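Local coordinates for protein 4-hydroxybenzoyl-CoA thioesterase (Pseudomonas sp. CBS3, PDB 1LO7) that catalyses the hydrolysis of 4-hydroxybenzoyl-CoA to 4-hydroxybenzoate and coenzyme A, the final step in converting 4-chlorobenzoate to 4-hydroxybenzoate, at residues I11-C16 with A72-V77; G43-R48 with A134-L139; V57-V62 with R117-N122; H96-T101 with L109-D114. All blocks are in the same frame, centred on the assembly; numbering follows the deposited sequence. Where two conformers were deposited one is given.

Contact 1 (I11-C16 with A72-V77); sequences IEFGDC and ASYDDV. With 4CO (4-hydroxyphenacyl coenzyme A), chain B.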
# COMPACT_ATOMS: atom_id res chain seq x y z
N ILE A 11 -3.60 6.07 12.63
CA ILE A 11 -2.65 6.32 11.55
C ILE A 11 -1.31 5.83 12.01
O ILE A 11 -0.91 6.11 13.14
CB ILE A 11 -2.57 7.81 11.22
CG1 ILE A 11 -3.95 8.34 10.75
CG2 ILE A 11 -1.46 8.04 10.16
CD1 ILE A 11 -4.02 9.88 10.55
N GLU A 12 -0.64 5.13 11.11
CA GLU A 12 0.65 4.54 11.40
C GLU A 12 1.80 5.29 10.77
O GLU A 12 1.61 6.04 9.84
CB GLU A 12 0.63 3.04 10.97
CG GLU A 12 -0.33 2.17 11.83
CD GLU A 12 -0.03 2.21 13.33
OE1 GLU A 12 1.05 2.53 13.81
OE2 GLU A 12 -1.03 1.81 14.09
N PHE A 13 3.02 5.08 11.27
CA PHE A 13 4.17 5.75 10.76
C PHE A 13 4.33 5.53 9.25
O PHE A 13 4.61 6.46 8.50
CB PHE A 13 5.37 5.13 11.50
CG PHE A 13 6.72 5.61 11.11
CD1 PHE A 13 7.20 6.79 11.64
CD2 PHE A 13 7.52 4.87 10.24
CE1 PHE A 13 8.48 7.21 11.32
CE2 PHE A 13 8.81 5.29 9.89
CZ PHE A 13 9.28 6.48 10.45
N GLY A 14 4.13 4.29 8.83
CA GLY A 14 4.27 3.93 7.42
C GLY A 14 3.18 4.52 6.53
O GLY A 14 3.35 4.54 5.31
N ASP A 15 2.10 4.99 7.15
CA ASP A 15 1.02 5.61 6.37
C ASP A 15 1.35 7.05 6.01
O ASP A 15 0.60 7.71 5.31
CB ASP A 15 -0.26 5.64 7.21
CG ASP A 15 -0.78 4.26 7.47
OD1 ASP A 15 -0.61 3.36 6.70
OD2 ASP A 15 -1.46 4.13 8.59
N CYS A 16 2.48 7.55 6.52
CA CYS A 16 2.93 8.95 6.29
C CYS A 16 4.05 9.04 5.28
O CYS A 16 4.82 8.09 5.07
CB CYS A 16 3.33 9.64 7.58
SG CYS A 16 1.98 9.63 8.80
N ALA A 72 -3.13 15.12 8.91
CA ALA A 72 -3.18 14.20 10.02
C ALA A 72 -1.84 13.47 10.01
O ALA A 72 -1.15 13.46 8.96
CB ALA A 72 -4.37 13.28 10.02
N SER A 73 -1.46 12.85 11.12
CA SER A 73 -0.17 12.13 11.17
C SER A 73 -0.26 10.90 12.05
O SER A 73 -1.26 10.66 12.71
CB SER A 73 0.92 13.08 11.67
OG SER A 73 2.21 12.53 11.42
N TYR A 74 0.82 10.11 12.09
CA TYR A 74 0.82 8.91 12.89
C TYR A 74 0.50 9.17 14.35
O TYR A 74 0.93 10.17 14.94
CB TYR A 74 2.08 8.01 12.68
CG TYR A 74 3.39 8.65 13.13
CD1 TYR A 74 4.21 9.34 12.23
CD2 TYR A 74 3.83 8.50 14.45
CE1 TYR A 74 5.42 9.90 12.63
CE2 TYR A 74 5.06 9.03 14.86
CZ TYR A 74 5.85 9.73 13.95
OH TYR A 74 7.04 10.25 14.35
N ASP A 75 -0.28 8.25 14.90
CA ASP A 75 -0.78 8.28 16.27
C ASP A 75 -2.10 9.00 16.35
O ASP A 75 -2.83 8.85 17.32
CB ASP A 75 0.19 8.63 17.37
CG ASP A 75 1.25 7.56 17.49
OD1 ASP A 75 1.01 6.37 17.43
OD2 ASP A 75 2.44 8.03 17.53
N ASP A 76 -2.43 9.77 15.32
CA ASP A 76 -3.74 10.39 15.34
C ASP A 76 -4.79 9.27 15.14
O ASP A 76 -4.61 8.34 14.35
CB ASP A 76 -3.97 11.43 14.19
CG ASP A 76 -3.18 12.70 14.38
OD1 ASP A 76 -2.68 12.96 15.45
OD2 ASP A 76 -3.06 13.43 13.29
N VAL A 77 -5.89 9.38 15.86
CA VAL A 77 -6.96 8.43 15.74
C VAL A 77 -8.07 9.12 14.95
O VAL A 77 -8.64 10.09 15.44
CB VAL A 77 -7.46 7.94 17.10
CG1 VAL A 77 -8.76 7.15 16.91
CG2 VAL A 77 -6.38 7.05 17.71
N1A 4CO B . 21.67 -9.30 10.12
C2A 4CO B . 21.84 -9.13 11.47
N3A 4CO B . 22.24 -8.05 12.09
C4A 4CO B . 22.48 -7.03 11.23
C5A 4CO B . 22.36 -7.06 9.85
C6A 4CO B . 21.93 -8.27 9.28
N6A 4CO B . 21.77 -8.42 7.98
N7A 4CO B . 22.71 -5.84 9.30
C8A 4CO B . 23.04 -5.08 10.34
N9A 4CO B . 22.94 -5.76 11.53
C1D 4CO B . 23.31 -5.29 12.87
C2D 4CO B . 24.82 -5.17 13.04
O2D 4CO B . 25.43 -6.44 13.28
C3D 4CO B . 24.87 -4.31 14.29
O3D 4CO B . 24.38 -5.02 15.39
P3D 4CO B . 25.15 -5.08 16.77
O7A 4CO B . 26.15 -6.11 16.64
O8A 4CO B . 25.75 -3.77 17.06
O9A 4CO B . 24.11 -5.44 17.86
C4D 4CO B . 23.78 -3.31 13.92
O4D 4CO B . 22.91 -3.98 12.96
C5D 4CO B . 24.22 -1.96 13.43
O5D 4CO B . 24.81 -2.14 12.14
P1A 4CO B . 26.21 -1.46 11.85
O1A 4CO B . 26.59 -2.03 10.55
O2A 4CO B . 27.18 -1.72 12.89
O3A 4CO B . 26.04 0.05 11.79
P2A 4CO B . 25.72 1.03 10.57
O4A 4CO B . 25.47 2.36 11.17
O5A 4CO B . 26.90 1.10 9.71
O6A 4CO B . 24.57 0.45 9.55
CBP 4CO B . 22.35 0.83 8.92
CCP 4CO B . 23.26 0.36 10.05
CDP 4CO B . 22.70 2.26 8.47
CEP 4CO B . 20.89 0.70 9.34
CAP 4CO B . 22.64 0.06 7.62
OAP 4CO B . 22.48 -1.35 7.83
C9P 4CO B . 21.54 0.30 6.58
O9P 4CO B . 21.39 1.41 6.10
N8P 4CO B . 20.64 -0.80 6.28
C7P 4CO B . 19.50 -0.38 5.46
C6P 4CO B . 18.30 0.03 6.33
C5P 4CO B . 17.05 0.10 5.44
O5P 4CO B . 16.99 0.80 4.44
N4P 4CO B . 15.97 -0.73 5.92
C3P 4CO B . 14.80 -0.81 5.05
C2P 4CO B . 13.98 0.45 5.12
S1P 4CO B . 13.92 1.22 6.74
O1B 4CO B . 10.67 0.96 6.97
C1B 4CO B . 11.43 1.77 7.46
C2B 4CO B . 11.29 2.12 8.88
C3B 4CO B . 12.17 3.09 9.44
C4B 4CO B . 12.04 3.44 10.78
C5B 4CO B . 11.02 2.86 11.56
O2B 4CO B . 10.83 3.25 12.90
C6B 4CO B . 10.16 1.87 10.99
C7B 4CO B . 10.30 1.50 9.64
CB 4CO B . 12.52 2.40 6.67
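The rings of F13 and Y74 meet in a T-shaped, edge-to-face pair where two loops of the hot-dog fold come together, one following strand 4-10, the other making a type II turn from S73 to D76 just before strand 77-87. The F13 edge is turned toward the Y74 face, with ring planes at 66° and centroids 5.4 Å apart. Contact is made by F13 CD1, which sits 3.7 Å from Y74 CE1, over the rim of the tyrosine ring and not its middle. Y74 can present that face because its CG stands between the backbone N and the carbonyl carbon (chi1 66°), which lays the ring alongside F13. C16 SG makes a sulfur-aromatic contact at the ring's edge, 4.1 Å from Y74 CD1. R48 of the second subunit adds a cation-pi contact to Y74.

F13 also touches the hydroxyphenyl group of bound 4-hydroxyphenacyl-CoA, its CE2 lying 3.7 Å from ligand C5B. That ligand is hydrogen-bonded to T59 of the second subunit, so this loop helps wall a site shared between chains.

Away from the ring pair, I11 CD1 packs tightly, at 3.5 Å, on A72 CB, just ahead of the turn. Two backbone bonds join the segments, I11 N to D76 O and D75 N to I11 O. The turn is braced from within by S73 N, which meets D76 OD2 at 2.8 Å from above the carboxylate plane.

Contact 2 (G43-R48 with A134-L139); sequences GLPPWR and ADYIEL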
# COMPACT_ATOMS: atom_id res chain seq x y z
N GLY A 43 -25.75 -5.45 8.00
CA GLY A 43 -26.30 -6.81 7.88
C GLY A 43 -26.10 -7.54 6.56
O GLY A 43 -26.58 -8.66 6.41
N LEU A 44 -25.40 -6.96 5.59
CA LEU A 44 -25.22 -7.71 4.37
C LEU A 44 -24.15 -8.75 4.65
O LEU A 44 -23.25 -8.60 5.50
CB LEU A 44 -24.67 -6.80 3.25
CG LEU A 44 -25.70 -5.89 2.57
CD1 LEU A 44 -26.12 -4.71 3.44
CD2 LEU A 44 -25.13 -5.36 1.25
N PRO A 45 -24.19 -9.82 3.90
CA PRO A 45 -23.18 -10.83 4.08
C PRO A 45 -21.87 -10.37 3.42
O PRO A 45 -21.87 -9.46 2.61
CB PRO A 45 -23.74 -12.04 3.30
CG PRO A 45 -25.17 -11.73 2.88
CD PRO A 45 -25.24 -10.21 2.92
N PRO A 46 -20.76 -11.02 3.72
CA PRO A 46 -19.50 -10.68 3.09
C PRO A 46 -19.57 -11.00 1.61
O PRO A 46 -20.29 -11.93 1.20
CB PRO A 46 -18.43 -11.58 3.74
CG PRO A 46 -19.16 -12.41 4.79
CD PRO A 46 -20.62 -11.98 4.84
N TRP A 47 -18.80 -10.26 0.81
CA TRP A 47 -18.85 -10.51 -0.62
C TRP A 47 -18.54 -11.98 -0.98
O TRP A 47 -19.06 -12.53 -1.95
CB TRP A 47 -17.94 -9.57 -1.40
CG TRP A 47 -18.10 -8.12 -1.04
CD1 TRP A 47 -17.08 -7.25 -0.83
CD2 TRP A 47 -19.32 -7.39 -0.83
NE1 TRP A 47 -17.56 -6.02 -0.51
CE2 TRP A 47 -18.93 -6.04 -0.53
CE3 TRP A 47 -20.70 -7.72 -0.90
CZ2 TRP A 47 -19.86 -5.04 -0.28
CZ3 TRP A 47 -21.62 -6.70 -0.67
CH2 TRP A 47 -21.19 -5.38 -0.36
N ARG A 48 -17.66 -12.65 -0.21
CA ARG A 48 -17.29 -14.05 -0.47
C ARG A 48 -18.54 -14.91 -0.53
O ARG A 48 -18.63 -15.88 -1.27
CB ARG A 48 -16.42 -14.46 0.73
CG ARG A 48 -15.57 -15.67 0.61
CD ARG A 48 -14.90 -15.92 1.96
NE ARG A 48 -13.83 -14.96 2.23
CZ ARG A 48 -13.94 -14.04 3.19
NH1 ARG A 48 -15.03 -13.95 3.96
NH2 ARG A 48 -12.90 -13.22 3.38
N ALA A 134 -33.23 -4.45 -3.79
CA ALA A 134 -34.20 -3.92 -2.86
C ALA A 134 -33.95 -4.38 -1.44
O ALA A 134 -34.12 -3.62 -0.50
CB ALA A 134 -35.59 -4.36 -3.29
N ASP A 135 -33.54 -5.64 -1.28
CA ASP A 135 -33.28 -6.18 0.05
C ASP A 135 -32.12 -5.47 0.72
O ASP A 135 -32.09 -5.30 1.91
CB ASP A 135 -33.12 -7.73 0.12
CG ASP A 135 -32.15 -8.26 -0.87
OD1 ASP A 135 -32.02 -7.77 -1.97
OD2 ASP A 135 -31.46 -9.31 -0.49
N TYR A 136 -31.17 -5.03 -0.07
CA TYR A 136 -30.02 -4.33 0.50
C TYR A 136 -30.42 -2.94 0.96
O TYR A 136 -29.96 -2.46 2.01
CB TYR A 136 -28.91 -4.27 -0.55
CG TYR A 136 -28.20 -5.58 -0.69
CD1 TYR A 136 -28.52 -6.69 0.09
CD2 TYR A 136 -27.23 -5.73 -1.69
CE1 TYR A 136 -27.88 -7.92 -0.08
CE2 TYR A 136 -26.55 -6.93 -1.85
CZ TYR A 136 -26.87 -8.03 -1.05
OH TYR A 136 -26.18 -9.23 -1.25
N ILE A 137 -31.27 -2.28 0.18
CA ILE A 137 -31.73 -0.96 0.56
C ILE A 137 -32.44 -1.07 1.89
O ILE A 137 -32.26 -0.26 2.82
CB ILE A 137 -32.66 -0.40 -0.48
CG1 ILE A 137 -31.78 -0.04 -1.64
CG2 ILE A 137 -33.24 0.92 -0.01
CD1 ILE A 137 -32.56 0.58 -2.78
N GLU A 138 -33.23 -2.12 2.00
CA GLU A 138 -33.92 -2.29 3.28
C GLU A 138 -32.96 -2.51 4.49
O GLU A 138 -33.14 -1.94 5.59
CB GLU A 138 -34.96 -3.41 3.23
CG GLU A 138 -35.75 -3.40 4.55
CD GLU A 138 -36.81 -2.33 4.58
OE1 GLU A 138 -37.26 -1.80 3.57
OE2 GLU A 138 -37.18 -2.05 5.81
N LEU A 139 -31.92 -3.32 4.31
CA LEU A 139 -30.99 -3.57 5.40
C LEU A 139 -30.29 -2.30 5.80
O LEU A 139 -30.01 -2.10 6.98
CB LEU A 139 -29.88 -4.58 5.01
CG LEU A 139 -30.33 -6.02 4.90
CD1 LEU A 139 -29.22 -6.84 4.26
CD2 LEU A 139 -30.66 -6.59 6.29
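G43 closes the preceding helix with a Schellman motif, its positive phi turning the chain so that its carbonyl O lies 3.9 Å from L139 CD1 on the C-terminal helix. Next comes L44, which carries the contact with both of its methyls. CD2 sits over the centre of the Y136 ring in a CH-pi contact, 3.5 Å from the centroid and only 8° off the ring normal, while CD1 branches off to L139 CD1 at 3.8 Å. The leucine thus bridges two residues, Y136 and L139, that stand almost one turn apart on helix 134-140. Torsions explain the split: chi1 of -79° puts CG beside the backbone N, and chi2 of 74° sends one methyl to the ring and the other to L139. P45 adds a looser touch, its CD 4.4 Å from Y136 OH. P46 then takes the N-cap position of helix 47-54, whose first residue, W47, binds substrate.

No hydrogen bond crosses the contact; it is apolar packing of a loop on the C-terminal helix. Around it, L44 also rests on F39 of helix 25-41 and on F119 of strand 107-123, while the Y136 ring meets F119 and makes a cation-pi contact with R54 of helix 47-54.

Contact 3 (V57-V62 with R117-N122); sequences VGTPIV and RVFAMN. With 4CO (4-hydroxyphenacyl coenzyme A), chain C.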
# COMPACT_ATOMS: atom_id res chain seq x y z
N VAL A 57 -20.12 -9.34 -6.48
CA VAL A 57 -18.71 -9.38 -6.09
C VAL A 57 -18.29 -8.28 -5.12
O VAL A 57 -17.19 -8.30 -4.54
CB VAL A 57 -17.80 -9.34 -7.34
CG1 VAL A 57 -18.11 -10.48 -8.27
CG2 VAL A 57 -17.93 -8.01 -8.09
N GLY A 58 -19.16 -7.31 -4.99
CA GLY A 58 -18.84 -6.20 -4.13
C GLY A 58 -19.45 -4.93 -4.72
O GLY A 58 -20.40 -5.01 -5.52
N THR A 59 -18.91 -3.76 -4.29
CA THR A 59 -19.40 -2.46 -4.74
C THR A 59 -18.27 -1.58 -5.30
O THR A 59 -17.77 -0.67 -4.64
CB THR A 59 -20.11 -1.71 -3.58
OG1 THR A 59 -19.17 -1.53 -2.54
CG2 THR A 59 -21.27 -2.54 -3.10
N PRO A 60 -17.84 -1.88 -6.51
CA PRO A 60 -16.77 -1.09 -7.12
C PRO A 60 -17.19 0.37 -7.26
O PRO A 60 -18.38 0.72 -7.39
CB PRO A 60 -16.54 -1.66 -8.52
CG PRO A 60 -17.65 -2.66 -8.77
CD PRO A 60 -18.39 -2.88 -7.44
N ILE A 61 -16.17 1.24 -7.23
CA ILE A 61 -16.35 2.70 -7.34
C ILE A 61 -16.33 3.16 -8.77
O ILE A 61 -15.52 2.66 -9.54
CB ILE A 61 -15.27 3.39 -6.50
CG1 ILE A 61 -15.50 4.90 -6.32
CG2 ILE A 61 -13.87 3.06 -7.03
CD1 ILE A 61 -14.80 5.49 -5.08
N VAL A 62 -17.24 4.10 -9.09
CA VAL A 62 -17.35 4.68 -10.43
C VAL A 62 -16.97 6.16 -10.43
O VAL A 62 -16.57 6.74 -11.45
CB VAL A 62 -18.66 4.45 -11.16
CG1 VAL A 62 -18.86 2.94 -11.32
CG2 VAL A 62 -19.87 4.97 -10.37
N ARG A 117 -20.80 4.43 -6.04
CA ARG A 117 -20.48 3.04 -6.29
C ARG A 117 -21.70 2.31 -6.83
O ARG A 117 -22.82 2.86 -6.92
CB ARG A 117 -20.09 2.40 -4.95
CG ARG A 117 -18.70 2.81 -4.42
CD ARG A 117 -18.53 2.35 -2.98
NE ARG A 117 -17.29 2.79 -2.31
CZ ARG A 117 -16.18 2.05 -2.23
NH1 ARG A 117 -16.07 0.83 -2.80
NH2 ARG A 117 -15.15 2.57 -1.55
N VAL A 118 -21.46 1.05 -7.19
CA VAL A 118 -22.55 0.21 -7.69
C VAL A 118 -22.32 -1.17 -7.23
O VAL A 118 -21.17 -1.55 -6.97
CB VAL A 118 -22.53 0.13 -9.20
CG1 VAL A 118 -22.75 1.50 -9.81
CG2 VAL A 118 -21.26 -0.54 -9.71
N PHE A 119 -23.41 -1.94 -7.11
CA PHE A 119 -23.33 -3.36 -6.77
C PHE A 119 -23.00 -4.00 -8.09
O PHE A 119 -23.54 -3.60 -9.09
CB PHE A 119 -24.61 -3.95 -6.20
CG PHE A 119 -24.73 -3.60 -4.73
CD1 PHE A 119 -24.17 -4.41 -3.75
CD2 PHE A 119 -25.38 -2.42 -4.35
CE1 PHE A 119 -24.30 -4.09 -2.40
CE2 PHE A 119 -25.51 -2.09 -3.00
CZ PHE A 119 -24.95 -2.92 -2.03
N ALA A 120 -22.08 -4.96 -8.13
CA ALA A 120 -21.77 -5.49 -9.42
C ALA A 120 -21.52 -6.98 -9.39
O ALA A 120 -21.35 -7.58 -8.34
CB ALA A 120 -20.50 -4.83 -9.97
N MET A 121 -21.45 -7.51 -10.61
CA MET A 121 -21.17 -8.90 -10.82
C MET A 121 -20.07 -8.99 -11.82
O MET A 121 -19.84 -8.05 -12.55
CB MET A 121 -22.44 -9.63 -11.21
CG MET A 121 -23.25 -9.62 -9.93
SD MET A 121 -24.69 -10.61 -10.12
CE MET A 121 -24.81 -10.37 -11.91
N ASN A 122 -19.36 -10.11 -11.81
CA ASN A 122 -18.29 -10.36 -12.77
C ASN A 122 -18.85 -11.41 -13.74
O ASN A 122 -19.06 -12.54 -13.34
CB ASN A 122 -16.96 -10.88 -12.19
CG ASN A 122 -16.07 -9.70 -11.85
OD1 ASN A 122 -16.09 -8.65 -12.52
ND2 ASN A 122 -15.30 -9.87 -10.79
N1A 4CO C . -20.45 9.45 -12.30
C2A 4CO C . -21.67 9.15 -11.77
N3A 4CO C . -22.35 8.04 -11.90
C4A 4CO C . -21.68 7.13 -12.64
C5A 4CO C . -20.45 7.30 -13.25
C6A 4CO C . -19.81 8.53 -13.05
N6A 4CO C . -18.63 8.80 -13.57
N7A 4CO C . -20.08 6.16 -13.96
C8A 4CO C . -21.11 5.31 -13.78
N9A 4CO C . -22.10 5.86 -13.02
C1D 4CO C . -23.41 5.28 -12.69
C2D 4CO C . -24.33 5.23 -13.90
O2D 4CO C . -24.93 6.50 -14.16
C3D 4CO C . -25.37 4.25 -13.39
O3D 4CO C . -26.10 4.82 -12.33
P3D 4CO C . -27.68 4.77 -12.28
O7A 4CO C . -28.15 5.87 -13.09
O8A 4CO C . -28.16 3.48 -12.77
O9A 4CO C . -28.08 4.96 -10.79
C4D 4CO C . -24.44 3.23 -12.75
O4D 4CO C . -23.20 3.95 -12.44
C5D 4CO C . -24.17 1.97 -13.52
O5D 4CO C . -23.39 2.31 -14.66
P1A 4CO C . -23.83 1.75 -16.08
O1A 4CO C . -22.96 2.47 -17.01
O2A 4CO C . -25.24 1.96 -16.34
O3A 4CO C . -23.60 0.24 -16.12
P2A 4CO C . -22.34 -0.62 -16.58
O4A 4CO C . -22.64 -2.02 -16.19
O5A 4CO C . -22.22 -0.53 -18.03
O6A 4CO C . -20.90 -0.00 -16.06
CBP 4CO C . -19.19 -0.44 -14.53
CCP 4CO C . -20.66 -0.04 -14.68
CDP 4CO C . -18.91 -1.80 -15.21
CEP 4CO C . -18.79 -0.44 -13.06
CAP 4CO C . -18.28 0.47 -15.37
OAP 4CO C . -18.46 1.84 -14.98
C9P 4CO C . -16.81 0.27 -14.99
O9P 4CO C . -16.26 -0.79 -15.23
N8P 4CO C . -16.15 1.34 -14.27
C7P 4CO C . -14.83 0.94 -13.76
C6P 4CO C . -14.92 0.38 -12.33
C5P 4CO C . -13.51 0.33 -11.74
O5P 4CO C . -12.58 -0.27 -12.27
N4P 4CO C . -13.40 1.04 -10.48
C3P 4CO C . -12.06 1.14 -9.93
C2P 4CO C . -11.62 -0.16 -9.32
S1P 4CO C . -12.92 -1.09 -8.52
O1B 4CO C . -11.44 -1.05 -5.61
C1B 4CO C . -12.21 -1.87 -6.08
C2B 4CO C . -13.33 -2.37 -5.27
C3B 4CO C . -14.20 -3.33 -5.83
C4B 4CO C . -15.25 -3.83 -5.07
C5B 4CO C . -15.42 -3.39 -3.74
O2B 4CO C . -16.44 -3.93 -2.93
C6B 4CO C . -14.55 -2.40 -3.20
C7B 4CO C . -13.49 -1.89 -3.97
CB 4CO C . -12.06 -2.34 -7.48
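V57 N donates to A120 O at 2.8 Å, the shortest bond between the two segments, which run roughly antiparallel. Further along, A120 N bonds G58 O and V118 N bonds P60 O. Between those two links the pairing is interrupted: P60 has no N-H to offer V118 O, and that oxygen instead receives a CA-H...O contact from T59 CA at 3.0 Å.

The CG2 methyl of T59 lies over one face of the F119 ring, 3.6 Å from the centroid, toward the rim. On P60, CG packs 3.8 Å from A120 CB.

R117 reaches across at about a right angle to T59. Its chain runs extended from CG to NE, which brings NH1 to T59 O at 2.9 Å with the carbonyl oxygen nearly in the guanidinium plane. NH2 is held by salt bridges to E115 and D32, so the group's rotation is fixed, and NH1 also stands 3.6 Å from ligand C6B, near the guanidinium plane.

Backbone groups of segment 57-62 also hold 4-hydroxyphenacyl-CoA. T59 N donates to the ligand phenol oxygen O2B at 2.8 Å, and ligand N4P donates to I61 O at the same distance. V62 and V118 line the CoA end, and Y24 of the fourth subunit bonds the ligand too. This is the acyl-CoA site of a hot-dog thioesterase, built at a subunit interface.

Contact 4 (H96-T101 with L109-D114); sequences HSVSRT and LVMRAD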
# COMPACT_ATOMS: atom_id res chain seq x y z
N HIS A 96 -18.53 9.89 3.22
CA HIS A 96 -17.67 9.59 4.34
C HIS A 96 -17.09 10.88 4.92
O HIS A 96 -16.55 11.69 4.17
CB HIS A 96 -16.48 8.71 3.97
CG HIS A 96 -16.77 7.48 3.19
ND1 HIS A 96 -17.13 6.31 3.80
CD2 HIS A 96 -16.68 7.27 1.85
CE1 HIS A 96 -17.27 5.41 2.85
NE2 HIS A 96 -17.04 5.97 1.65
N SER A 97 -17.23 11.08 6.23
CA SER A 97 -16.66 12.26 6.88
C SER A 97 -15.59 11.77 7.85
O SER A 97 -15.86 10.92 8.71
CB SER A 97 -17.72 13.06 7.59
OG SER A 97 -18.70 13.40 6.61
N VAL A 98 -14.36 12.30 7.69
CA VAL A 98 -13.21 11.88 8.52
C VAL A 98 -12.80 13.02 9.45
O VAL A 98 -12.52 14.15 9.00
CB VAL A 98 -11.99 11.49 7.66
CG1 VAL A 98 -10.84 10.99 8.56
CG2 VAL A 98 -12.38 10.43 6.61
N SER A 99 -12.75 12.71 10.73
CA SER A 99 -12.37 13.74 11.67
C SER A 99 -11.37 13.21 12.67
O SER A 99 -11.16 12.01 12.81
CB SER A 99 -13.57 14.27 12.44
OG SER A 99 -14.17 13.23 13.18
N ARG A 100 -10.81 14.15 13.38
CA ARG A 100 -9.91 13.81 14.46
C ARG A 100 -10.12 14.76 15.58
O ARG A 100 -10.63 15.87 15.40
CB ARG A 100 -8.45 13.62 14.15
CG ARG A 100 -7.89 14.80 13.47
CD ARG A 100 -7.27 15.68 14.51
NE ARG A 100 -5.88 16.03 14.28
CZ ARG A 100 -5.26 16.16 13.11
NH1 ARG A 100 -5.86 15.95 11.96
NH2 ARG A 100 -3.98 16.52 13.10
N THR A 101 -9.75 14.32 16.75
CA THR A 101 -9.94 15.18 17.89
C THR A 101 -8.67 15.80 18.43
O THR A 101 -7.63 15.17 18.56
CB THR A 101 -10.71 14.46 19.02
OG1 THR A 101 -11.94 13.99 18.53
CG2 THR A 101 -10.99 15.40 20.19
N LEU A 109 -12.55 18.56 11.31
CA LEU A 109 -12.81 17.80 10.09
C LEU A 109 -11.47 17.67 9.40
O LEU A 109 -10.74 18.65 9.27
CB LEU A 109 -13.83 18.58 9.23
CG LEU A 109 -14.01 18.05 7.83
CD1 LEU A 109 -14.76 16.72 7.86
CD2 LEU A 109 -14.80 19.05 6.99
N VAL A 110 -11.10 16.45 8.99
CA VAL A 110 -9.83 16.18 8.31
C VAL A 110 -10.01 16.06 6.81
O VAL A 110 -9.31 16.69 6.00
CB VAL A 110 -9.11 14.92 8.88
CG1 VAL A 110 -7.91 14.56 8.02
CG2 VAL A 110 -8.61 15.19 10.29
N MET A 111 -10.97 15.22 6.42
CA MET A 111 -11.25 15.06 5.00
C MET A 111 -12.66 14.52 4.80
O MET A 111 -13.31 14.04 5.73
CB MET A 111 -10.16 14.25 4.23
CG MET A 111 -10.12 12.77 4.53
SD MET A 111 -11.19 11.77 3.49
CE MET A 111 -10.61 11.89 1.78
N ARG A 112 -13.13 14.64 3.57
CA ARG A 112 -14.47 14.13 3.29
C ARG A 112 -14.52 13.62 1.86
O ARG A 112 -13.79 14.12 0.99
CB ARG A 112 -15.52 15.24 3.48
CG ARG A 112 -16.94 14.75 3.11
CD ARG A 112 -18.08 15.69 3.55
NE ARG A 112 -18.42 15.71 5.00
CZ ARG A 112 -18.42 16.79 5.81
NH1 ARG A 112 -18.12 18.02 5.39
NH2 ARG A 112 -18.76 16.62 7.08
N ALA A 113 -15.37 12.61 1.61
CA ALA A 113 -15.46 12.15 0.26
C ALA A 113 -16.88 11.62 -0.03
O ALA A 113 -17.50 11.00 0.85
CB ALA A 113 -14.47 11.01 -0.03
N ASP A 114 -17.37 11.91 -1.24
CA ASP A 114 -18.64 11.40 -1.70
C ASP A 114 -18.23 10.42 -2.78
O ASP A 114 -17.70 10.82 -3.84
CB ASP A 114 -19.54 12.46 -2.31
CG ASP A 114 -20.22 13.23 -1.23
OD1 ASP A 114 -20.27 12.86 -0.09
OD2 ASP A 114 -20.75 14.34 -1.63
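Strand segments H96-T101 and L109-D114 run antiparallel, 4.4 Å apart at closest approach with their directions at 163°. H96 with A113 and V98 with M111 are hydrogen-bonded pairs, and S97 with R112 lies between them as a non-hydrogen-bonded pair. Beyond V98 the register slips by one residue in a classic beta bulge: V110 and M111 both face V98, whose carbonyl O accepts from V110 N at 2.7 Å and from M111 N at 3.2 Å. S99 then pairs with L109.

On the face bearing S97 and R112, the arginine grips the serine side-on. NE donates to S97 OG at 2.8 Å, and NH2 adds a longer, more bent bond to the same oxygen at 3.3 Å; OG lies close to the guanidinium plane. A bend at chi3 (-75°) swings the group round to S97.

The opposite face carries V98, whose CG2 meets M111 SD at 3.6 Å. Helix 25-41 packs on this face, Y27 touching M111 and L31 touching A113. H96, buried here as well, has partners for both ring nitrogens, ND1 with T82 OG1 and NE2 with E115 OE1. R100 crosses V110 at about a right angle, though the close placement of its bent chain against V110 CG2 is doubtful; its NH1 bonds T71 O.

Two oxygens therefore each take a pair of N-H groups across this hairpin. V98 O gathers both amides of the bulge, so the extra residue costs neither N-H its bond, and S97 OG, accepting twice from R112, probably turns its own proton elsewhere.

In the fold
Contacts 3 and 4 share strand 107-123 of the antiparallel sheet, which pairs with strand 56-68 in contact 3 and with strand 91-101 in contact 4; their centres are 23 Å apart. Contact 2 abuts contact 3 through W47, which packs on G58 and F119, and helix 47-54 leads directly into strand 56-68. At the other end, contact 1 touches contact 4 through A72 and R100, their centres 15 Å apart. Contacts 1 and 2 lie on opposite sides of the chain's centre, 32 Å apart, and their segments alternate along the sequence. Both touch the second subunit, and contacts 1 and 3 border different bound ligands, so the two ends of one chain contribute to separate active sites of the tetramer.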